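CymD (Pseudomonas putida, PDB 6Z34) forms an outer-membrane beta-barrel channel of the FadL family that takes up monoaromatic hydrocarbons, probably by letting them diffuse laterally into the membrane. Local coordinates at residues L157-T162 against D216-G221; S163-L168 against A205-A210; S187-L192 against D323-K328; G251-T256 against G269-H274. One frame throughout, in Å; residues are numbered along the deposited sequence.

Contact 1. Residues L157-T162 against D216-G221; sequences LDAVWT and DSWGIG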
# COMPACT_ATOMS: atom_id res chain seq x y z
N LEU A 157 -11.90 4.18 9.93
CA LEU A 157 -12.10 5.17 8.87
C LEU A 157 -10.76 5.86 8.63
O LEU A 157 -10.21 6.48 9.55
CB LEU A 157 -13.16 6.19 9.25
CG LEU A 157 -13.32 7.26 8.16
CD1 LEU A 157 -14.42 6.85 7.19
CD2 LEU A 157 -13.58 8.61 8.76
N ASP A 158 -10.23 5.72 7.42
CA ASP A 158 -8.94 6.31 7.08
C ASP A 158 -9.12 7.70 6.47
O ASP A 158 -9.90 7.88 5.53
CB ASP A 158 -8.16 5.45 6.09
CG ASP A 158 -7.96 4.03 6.55
OD1 ASP A 158 -8.27 3.70 7.72
OD2 ASP A 158 -7.46 3.25 5.70
N ALA A 159 -8.38 8.67 7.01
CA ALA A 159 -7.97 9.83 6.21
C ALA A 159 -6.71 9.41 5.46
O ALA A 159 -5.80 8.81 6.04
CB ALA A 159 -7.69 11.05 7.07
N VAL A 160 -6.68 9.70 4.16
CA VAL A 160 -5.69 9.13 3.25
C VAL A 160 -5.05 10.27 2.48
O VAL A 160 -5.76 11.04 1.80
CB VAL A 160 -6.31 8.10 2.28
CG1 VAL A 160 -5.28 7.60 1.26
CG2 VAL A 160 -7.03 6.93 3.04
N TRP A 161 -3.74 10.38 2.56
CA TRP A 161 -2.99 11.34 1.76
C TRP A 161 -2.19 10.56 0.72
O TRP A 161 -1.36 9.71 1.08
CB TRP A 161 -2.07 12.20 2.63
CG TRP A 161 -1.31 13.21 1.81
CD1 TRP A 161 -1.84 14.27 1.13
CD2 TRP A 161 0.10 13.23 1.56
NE1 TRP A 161 -0.84 14.95 0.48
CE2 TRP A 161 0.36 14.34 0.73
CE3 TRP A 161 1.17 12.43 1.98
CZ2 TRP A 161 1.64 14.67 0.29
CZ3 TRP A 161 2.44 12.75 1.55
CH2 TRP A 161 2.67 13.87 0.71
N THR A 162 -2.46 10.83 -0.55
CA THR A 162 -1.81 10.15 -1.66
C THR A 162 -0.92 11.14 -2.40
O THR A 162 -1.37 12.24 -2.74
CB THR A 162 -2.84 9.59 -2.64
OG1 THR A 162 -3.64 8.63 -1.97
CG2 THR A 162 -2.16 8.94 -3.83
N ASP A 216 -0.80 15.52 -5.47
CA ASP A 216 -1.17 15.00 -4.18
C ASP A 216 -2.63 15.33 -3.93
O ASP A 216 -3.20 16.22 -4.57
CB ASP A 216 -0.32 15.61 -3.08
CG ASP A 216 -0.79 16.99 -2.71
OD1 ASP A 216 -0.61 17.91 -3.54
OD2 ASP A 216 -1.34 17.18 -1.61
N SER A 217 -3.19 14.66 -2.92
CA SER A 217 -4.62 14.68 -2.65
C SER A 217 -4.89 13.99 -1.32
O SER A 217 -4.26 12.98 -1.00
CB SER A 217 -5.37 13.96 -3.77
OG SER A 217 -6.75 14.05 -3.60
N TRP A 218 -5.82 14.55 -0.55
CA TRP A 218 -6.43 13.92 0.60
C TRP A 218 -7.65 13.13 0.13
O TRP A 218 -8.33 13.52 -0.81
CB TRP A 218 -6.84 14.97 1.64
CG TRP A 218 -5.66 15.43 2.44
CD1 TRP A 218 -4.93 16.56 2.25
CD2 TRP A 218 -5.04 14.72 3.51
NE1 TRP A 218 -3.90 16.62 3.16
CE2 TRP A 218 -3.95 15.50 3.95
CE3 TRP A 218 -5.32 13.51 4.16
CZ2 TRP A 218 -3.14 15.11 5.02
CZ3 TRP A 218 -4.50 13.12 5.21
CH2 TRP A 218 -3.43 13.91 5.63
N GLY A 219 -7.89 12.01 0.78
CA GLY A 219 -9.01 11.17 0.41
C GLY A 219 -9.54 10.42 1.61
O GLY A 219 -9.22 10.79 2.76
N ILE A 220 -10.32 9.37 1.39
CA ILE A 220 -10.95 8.67 2.50
C ILE A 220 -11.06 7.20 2.13
O ILE A 220 -11.41 6.85 1.00
CB ILE A 220 -12.32 9.30 2.84
CG1 ILE A 220 -12.97 8.58 4.02
CG2 ILE A 220 -13.26 9.27 1.66
CD1 ILE A 220 -14.32 9.14 4.35
N GLY A 221 -10.73 6.34 3.11
CA GLY A 221 -10.91 4.91 3.02
C GLY A 221 -11.41 4.28 4.32
O GLY A 221 -11.89 4.98 5.22

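Contact 2. Residues S163-L168 against A205-A210; sequences SVNLGL and ADNHRA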
# COMPACT_ATOMS: atom_id res chain seq x y z
N SER A 163 0.32 10.75 -2.67
CA SER A 163 1.26 11.59 -3.39
C SER A 163 1.94 10.77 -4.47
O SER A 163 2.38 9.64 -4.21
CB SER A 163 2.30 12.17 -2.42
OG SER A 163 3.05 13.22 -3.01
N VAL A 164 2.03 11.30 -5.69
CA VAL A 164 2.72 10.61 -6.78
C VAL A 164 3.71 11.55 -7.46
O VAL A 164 3.37 12.69 -7.79
CB VAL A 164 1.74 10.00 -7.81
CG1 VAL A 164 0.92 11.06 -8.46
CG2 VAL A 164 2.48 9.19 -8.87
N ASN A 165 4.95 11.09 -7.59
CA ASN A 165 5.97 11.64 -8.48
C ASN A 165 6.02 10.76 -9.72
O ASN A 165 5.96 9.54 -9.61
CB ASN A 165 7.35 11.68 -7.81
CG ASN A 165 7.44 12.67 -6.66
OD1 ASN A 165 6.65 13.60 -6.56
ND2 ASN A 165 8.45 12.49 -5.81
N LEU A 166 6.13 11.38 -10.89
CA LEU A 166 6.08 10.58 -12.10
C LEU A 166 6.88 11.25 -13.20
O LEU A 166 7.10 12.47 -13.19
CB LEU A 166 4.64 10.34 -12.57
CG LEU A 166 3.78 11.50 -13.08
CD1 LEU A 166 4.00 11.93 -14.54
CD2 LEU A 166 2.34 11.12 -12.84
N GLY A 167 7.29 10.42 -14.15
CA GLY A 167 7.88 10.82 -15.41
C GLY A 167 7.31 9.94 -16.50
O GLY A 167 7.15 8.73 -16.32
N LEU A 168 6.98 10.53 -17.64
CA LEU A 168 6.28 9.78 -18.68
C LEU A 168 6.79 10.26 -20.03
O LEU A 168 6.61 11.42 -20.39
CB LEU A 168 4.77 9.98 -18.55
CG LEU A 168 3.99 9.42 -19.74
CD1 LEU A 168 4.04 7.91 -19.73
CD2 LEU A 168 2.56 9.91 -19.73
N ALA A 205 7.07 15.21 -13.20
CA ALA A 205 6.29 15.79 -12.10
C ALA A 205 6.83 15.18 -10.80
O ALA A 205 6.29 14.22 -10.25
CB ALA A 205 4.79 15.54 -12.27
N ASP A 206 7.92 15.77 -10.32
CA ASP A 206 8.75 15.17 -9.29
C ASP A 206 9.22 16.23 -8.30
O ASP A 206 9.89 17.20 -8.71
CB ASP A 206 9.95 14.48 -9.94
CG ASP A 206 10.48 13.32 -9.12
OD1 ASP A 206 10.18 13.25 -7.92
OD2 ASP A 206 11.21 12.48 -9.69
N ASN A 207 8.86 16.05 -7.02
CA ASN A 207 9.38 16.88 -5.92
C ASN A 207 10.90 16.96 -5.92
O ASN A 207 11.46 18.00 -5.55
CB ASN A 207 8.92 16.31 -4.56
CG ASN A 207 7.48 16.64 -4.21
OD1 ASN A 207 6.60 15.77 -4.25
ND2 ASN A 207 7.23 17.90 -3.85
N HIS A 208 11.57 15.88 -6.29
CA HIS A 208 13.02 15.80 -6.15
C HIS A 208 13.79 16.38 -7.33
O HIS A 208 14.99 16.64 -7.19
CB HIS A 208 13.44 14.34 -5.94
CG HIS A 208 13.27 13.87 -4.53
ND1 HIS A 208 13.83 14.53 -3.45
CD2 HIS A 208 12.58 12.83 -4.02
CE1 HIS A 208 13.50 13.90 -2.34
NE2 HIS A 208 12.74 12.87 -2.65
N ARG A 209 13.14 16.59 -8.47
CA ARG A 209 13.81 17.15 -9.64
C ARG A 209 13.45 18.60 -9.90
O ARG A 209 14.20 19.30 -10.59
CB ARG A 209 13.51 16.30 -10.89
CG ARG A 209 13.97 14.83 -10.77
CD ARG A 209 13.83 14.06 -12.08
NE ARG A 209 14.64 14.61 -13.16
CZ ARG A 209 15.86 14.18 -13.49
NH1 ARG A 209 16.51 14.74 -14.50
NH2 ARG A 209 16.43 13.19 -12.82
N ALA A 210 12.34 19.08 -9.34
CA ALA A 210 11.92 20.47 -9.47
C ALA A 210 10.99 20.76 -8.30
O ALA A 210 10.12 19.95 -7.98
CB ALA A 210 11.22 20.72 -10.81

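Contact 3. Residues S187-L192 against D323-K328; sequences SLMPAL and DTINLK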
# COMPACT_ATOMS: atom_id res chain seq x y z
N SER A 187 -4.99 22.41 -26.74
CA SER A 187 -4.40 23.37 -27.66
C SER A 187 -2.88 23.27 -27.74
O SER A 187 -2.29 23.86 -28.65
CB SER A 187 -4.79 24.79 -27.26
OG SER A 187 -4.69 24.97 -25.85
N LEU A 188 -2.25 22.55 -26.82
CA LEU A 188 -0.81 22.35 -26.86
C LEU A 188 -0.39 21.35 -27.93
O LEU A 188 0.79 21.31 -28.29
CB LEU A 188 -0.31 21.90 -25.48
CG LEU A 188 1.01 22.49 -24.99
CD1 LEU A 188 1.02 24.01 -25.14
CD2 LEU A 188 1.31 22.09 -23.54
N MET A 189 -1.33 20.55 -28.45
CA MET A 189 -1.00 19.54 -29.46
C MET A 189 -0.45 20.15 -30.75
O MET A 189 0.66 19.76 -31.17
CB MET A 189 -2.23 18.67 -29.71
CG MET A 189 -2.23 17.37 -28.97
SD MET A 189 -1.18 16.17 -29.79
CE MET A 189 -1.83 16.28 -31.45
N PRO A 190 -1.14 21.07 -31.43
CA PRO A 190 -0.61 21.54 -32.72
C PRO A 190 0.69 22.32 -32.60
O PRO A 190 1.58 22.18 -33.46
CB PRO A 190 -1.75 22.41 -33.28
CG PRO A 190 -2.48 22.88 -32.06
CD PRO A 190 -2.42 21.74 -31.09
N ALA A 191 0.84 23.14 -31.56
CA ALA A 191 2.09 23.86 -31.34
C ALA A 191 3.24 22.90 -31.08
O ALA A 191 4.39 23.19 -31.45
CB ALA A 191 1.94 24.85 -30.19
N LEU A 192 2.95 21.74 -30.48
CA LEU A 192 4.00 20.77 -30.20
C LEU A 192 4.37 19.96 -31.44
O LEU A 192 5.56 19.77 -31.73
CB LEU A 192 3.56 19.85 -29.06
CG LEU A 192 4.61 18.84 -28.62
CD1 LEU A 192 4.98 19.06 -27.15
CD2 LEU A 192 4.02 17.47 -28.83
N ASP A 323 -2.61 27.10 -22.14
CA ASP A 323 -2.70 26.06 -23.15
C ASP A 323 -2.54 24.70 -22.48
O ASP A 323 -1.60 24.49 -21.71
CB ASP A 323 -1.63 26.25 -24.23
CG ASP A 323 -2.01 27.30 -25.26
OD1 ASP A 323 -2.36 28.44 -24.88
OD2 ASP A 323 -1.94 26.99 -26.47
N THR A 324 -3.44 23.78 -22.79
CA THR A 324 -3.50 22.50 -22.11
C THR A 324 -3.19 21.35 -23.06
O THR A 324 -3.26 21.48 -24.28
CB THR A 324 -4.88 22.27 -21.47
OG1 THR A 324 -5.86 22.07 -22.49
CG2 THR A 324 -5.26 23.45 -20.61
N ILE A 325 -2.85 20.23 -22.46
CA ILE A 325 -2.73 18.95 -23.14
C ILE A 325 -3.42 17.92 -22.27
O ILE A 325 -3.17 17.86 -21.06
CB ILE A 325 -1.26 18.57 -23.42
CG1 ILE A 325 -1.19 17.28 -24.21
CG2 ILE A 325 -0.43 18.49 -22.14
CD1 ILE A 325 -1.34 17.53 -25.67
N ASN A 326 -4.33 17.16 -22.86
CA ASN A 326 -5.16 16.23 -22.11
C ASN A 326 -4.87 14.81 -22.57
O ASN A 326 -4.50 14.57 -23.72
CB ASN A 326 -6.64 16.53 -22.29
CG ASN A 326 -7.03 17.83 -21.63
OD1 ASN A 326 -6.69 18.09 -20.48
ND2 ASN A 326 -7.74 18.67 -22.38
N LEU A 327 -5.05 13.86 -21.66
CA LEU A 327 -4.52 12.54 -21.90
C LEU A 327 -5.28 11.52 -21.06
O LEU A 327 -5.40 11.69 -19.85
CB LEU A 327 -3.03 12.53 -21.54
CG LEU A 327 -2.21 11.35 -21.99
CD1 LEU A 327 -2.69 10.10 -21.42
CD2 LEU A 327 -2.27 11.28 -23.50
N LYS A 328 -5.81 10.49 -21.72
CA LYS A 328 -6.39 9.34 -21.04
C LYS A 328 -5.42 8.16 -21.17
O LYS A 328 -4.71 8.04 -22.18
CB LYS A 328 -7.76 8.98 -21.61
CG LYS A 328 -7.69 7.93 -22.77
CD LYS A 328 -8.91 7.82 -23.70
CE LYS A 328 -9.29 6.40 -24.02
NZ LYS A 328 -10.16 6.44 -25.24

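Contact 4. Residues G251-T256 against G269-H274; sequences GNADLT and GELKLH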
# COMPACT_ATOMS: atom_id res chain seq x y z
N GLY A 251 -1.09 19.52 -8.67
CA GLY A 251 0.29 19.91 -8.43
C GLY A 251 0.92 20.49 -9.70
O GLY A 251 0.22 21.01 -10.56
N ASN A 252 2.24 20.38 -9.77
CA ASN A 252 3.04 20.99 -10.82
C ASN A 252 3.80 19.93 -11.60
O ASN A 252 4.14 18.87 -11.07
CB ASN A 252 4.04 22.00 -10.26
CG ASN A 252 3.36 23.11 -9.51
OD1 ASN A 252 2.26 23.52 -9.86
ND2 ASN A 252 4.01 23.59 -8.46
N ALA A 253 4.08 20.26 -12.86
CA ALA A 253 4.76 19.34 -13.77
C ALA A 253 5.41 20.15 -14.87
O ALA A 253 5.02 21.29 -15.15
CB ALA A 253 3.79 18.32 -14.38
N ASP A 254 6.42 19.55 -15.48
CA ASP A 254 7.07 20.09 -16.67
C ASP A 254 6.81 19.15 -17.83
O ASP A 254 6.91 17.93 -17.67
CB ASP A 254 8.58 20.27 -16.46
CG ASP A 254 8.91 21.34 -15.45
OD1 ASP A 254 8.32 22.44 -15.53
OD2 ASP A 254 9.74 21.07 -14.56
N LEU A 255 6.48 19.71 -18.98
CA LEU A 255 6.40 18.99 -20.24
C LEU A 255 7.52 19.50 -21.12
O LEU A 255 7.49 20.65 -21.56
CB LEU A 255 5.05 19.20 -20.92
CG LEU A 255 4.88 18.38 -22.19
CD1 LEU A 255 5.06 16.91 -21.85
CD2 LEU A 255 3.53 18.64 -22.82
N THR A 256 8.53 18.66 -21.36
CA THR A 256 9.64 19.02 -22.21
C THR A 256 9.45 18.42 -23.60
O THR A 256 9.21 17.21 -23.73
CB THR A 256 10.97 18.56 -21.61
OG1 THR A 256 11.05 19.02 -20.25
CG2 THR A 256 12.14 19.16 -22.39
N GLY A 269 3.87 24.22 -15.69
CA GLY A 269 2.46 24.45 -15.47
C GLY A 269 1.90 23.51 -14.42
O GLY A 269 2.64 22.84 -13.69
N GLU A 270 0.57 23.49 -14.36
CA GLU A 270 -0.16 22.69 -13.40
C GLU A 270 -0.52 21.34 -14.00
O GLU A 270 -0.79 21.21 -15.20
CB GLU A 270 -1.42 23.43 -12.95
CG GLU A 270 -2.60 23.36 -13.93
CD GLU A 270 -3.96 23.32 -13.24
OE1 GLU A 270 -4.35 24.35 -12.64
OE2 GLU A 270 -4.63 22.27 -13.30
N LEU A 271 -0.50 20.32 -13.15
CA LEU A 271 -0.89 18.97 -13.53
C LEU A 271 -2.00 18.49 -12.60
O LEU A 271 -1.96 18.73 -11.39
CB LEU A 271 0.29 17.99 -13.46
CG LEU A 271 -0.01 16.58 -13.97
CD1 LEU A 271 -0.15 16.58 -15.49
CD2 LEU A 271 1.07 15.59 -13.52
N LYS A 272 -2.97 17.79 -13.17
CA LYS A 272 -4.06 17.21 -12.41
C LYS A 272 -4.24 15.76 -12.85
O LYS A 272 -4.35 15.48 -14.04
CB LYS A 272 -5.35 18.01 -12.62
CG LYS A 272 -6.60 17.33 -12.13
CD LYS A 272 -7.83 17.81 -12.89
CE LYS A 272 -9.03 16.95 -12.58
NZ LYS A 272 -9.10 15.79 -13.51
N LEU A 273 -4.22 14.84 -11.89
CA LEU A 273 -4.64 13.46 -12.14
C LEU A 273 -6.08 13.32 -11.65
O LEU A 273 -6.46 13.92 -10.64
CB LEU A 273 -3.75 12.44 -11.45
CG LEU A 273 -2.33 12.34 -12.00
CD1 LEU A 273 -1.78 10.97 -11.70
CD2 LEU A 273 -2.31 12.64 -13.49
N HIS A 274 -6.87 12.52 -12.36
CA HIS A 274 -8.30 12.58 -12.10
C HIS A 274 -8.81 11.43 -11.24
O HIS A 274 -8.96 11.57 -10.02
CB HIS A 274 -9.07 12.62 -13.42
CG HIS A 274 -10.50 13.03 -13.27
ND1 HIS A 274 -11.23 13.59 -14.30
CD2 HIS A 274 -11.34 12.97 -12.21
CE1 HIS A 274 -12.45 13.85 -13.88
NE2 HIS A 274 -12.55 13.48 -12.62

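Contact 1. Residues L157-T162 against D216-G221
One face of the Trp218 indole is covered by CB of Trp161, a CH-pi contact in which that methylene lies 3.6 Å from the centroid of the six-membered ring and 8° off its normal. The Trp161 ring has a different neighbour at its edge: NE1 points in the ring plane at Asp216 OD2, 3.1 Å away, in a nearly straight bond (168°) received on the anti side of the carboxylate. The two indoles are inclined obliquely. They form a non-hydrogen-bonded pair in an antiparallel ladder of the FadL barrel wall, where strands 151-171 and 198-229 run side by side. Ala159, Ile220 and the tryptophans share one face, a mostly apolar surface consistent with facing lipid. The other carries buried Asp158, Val160 and Thr162; Asp158 OD2 makes salt bridges with Arg223 and Arg138, which would balance its charge in a buried place. Opposite Asp158 and Val160 stand Gly221 and Gly219. With only hydrogen there, Gly221 lets Val160 CG2 come to 3.7 Å from its N. At the ladder's far end, Leu157 CD1 meets Ile220 CD1 at 3.6 Å, methyl against methyl.

Contact 2. Residues S163-L168 against A205-A210
Asn165 turns its amide across to the chain at Asp206 and Asn207, and its first torsion explains how: with chi1 at -68°, CG lies beside the backbone N, opposite the carbonyl carbon. Asn165 OD1 then receives a weak but straight bond from Asn207 N at 3.3 Å. The carboxylate of Asp206 crosses the same side chain at about a right angle, with OD1 2.8 Å from Asn165 ND2; the angle is too poor for a hydrogen bond. In Asp206, CG lies roughly anti to the backbone N (chi1 -152°), and OD2 is held by Tyr131 on strand 131-146. Its OD1 takes a weak bond from His208 N, the Asx-turn pattern, and the backbone O of Asp206 is the acceptor for Ala210 N at 3.2 Å, so one aspartate braces the turn through both side chain and main chain. Before the turn, Ala205 and Leu166 form a hydrogen-bonded antiparallel pair, with Ala205 N to Leu166 O at 2.7 Å and Leu166 N to Ala205 O at 2.9 Å. Ala205 CB and Leu166 CG, on the same face of the sheet, are 4.2 Å apart. Since Val164 pairs with Val215, the chain from Asp206 onward leaves the ladder and later rejoins it: a loop excursion within a long strand of an outer-membrane beta-barrel.

Contact 3. Residues S187-L192 against D323-K328
Leu188 lies over the beginning of strand 324-328, its CB 4.0 Å from Ile325 CB and its CD1 3.6 Å from Asp323 CB. The motif is a short helix laid across a strand, segments 188-192 and 324-328 running at 105° to each other, about 33 Å from the chain's centre at one end of the molecule; strand 324-328 is itself paired with strands 313-318 and 184-185. A leucine suits the buried seam, and Phe316 of strand 313-318 also packs on it. The backbone joins the two elements as well. Leu188 N gives its hydrogen to Thr324 O at 2.9 Å and 161°, so the leucine amide is satisfied by a carbonyl of the strand. Ser187, just ahead, adds a weak bond from OG to Asp323 OD2 at 3.5 Å, a polar contact suited to a serine at the surface. Met189 bends at chi2 and chi3, its end leading away from the strand to Ile175 and Val179 of helix 172-180. Ile325 comes to meet the base of that chain: with CG1 anti to the backbone N (chi1 -177°), Ile325 CD1 stands 3.4 Å from Met189 CG, a tight approach for two carbons at this resolution.

Contact 4. Residues G251-T256 against G269-H274
Leu271 meets Ala253 from its first side-chain atom onward. Leu271 CB stands 3.6 Å from Ala253 CB, the nearest approach of side chains between 251-256 and 269-274, and is also 4.2 Å from Gly251 O. Next along the chain, with chi1 at -174°, anti to the backbone N, Leu271 CG lies 4.2 Å from Ala253 CB. At the tip, Leu271 CD2 lies 3.9 Å from Ala253 CB and continues on to Ala205 of strand 198-229, while the side chain as a whole also packs on Val215, Val314 and Phe316. A branched apolar residue is well placed here, among side chains from several strands, and the small alanine lets it come close. The two segments belong to a beta hairpin of strands 234-259 and 265-273, antiparallel but strongly splayed, the N-to-C directions of the short segments 113° apart. Gly251 pairs with Leu271 and Ala253 with Gly269, both hydrogen-bonded pairs, around the non-hydrogen-bonded pair Asn252 and Glu270. Leu271 N to Gly251 O is short and nearly straight at 2.8 Å, whereas the return bond from Gly251 N to Leu271 O is weak. Both glycines have a nearly fully extended backbone, a conformation easily reached without a side chain. The side chains of Asn252 and Glu270 diverge, each setting off away from the other segment; Glu270 OE1 has a long, weak ion pair with Lys317. Ala253 N binds Gly269 O at 3.1 Å.

In the fold
Contacts 1 and 2 use the same two strands, 151-171 and 198-229; contact 1 is a regular ladder nearest the centre of the chain, and contact 2 the place where one strand departs into a loop. Contact 2 is buried, the other three partly so. Contact 4 sits on the neighbouring strand 234-259, its centre about 9 Å from that of contact 2, and Ala205 packs against Ala253 and Asn252. Contact 3 is farthest out, reaching contact 4 through Leu255, which touches Leu188 and Ile325. Chemistry follows place: an aromatic face and a charged interior in contact 1, amide and carboxylate in contact 2, apolar helix-on-strand packing in contact 3, and glycine-rich backbone pairing in contact 4.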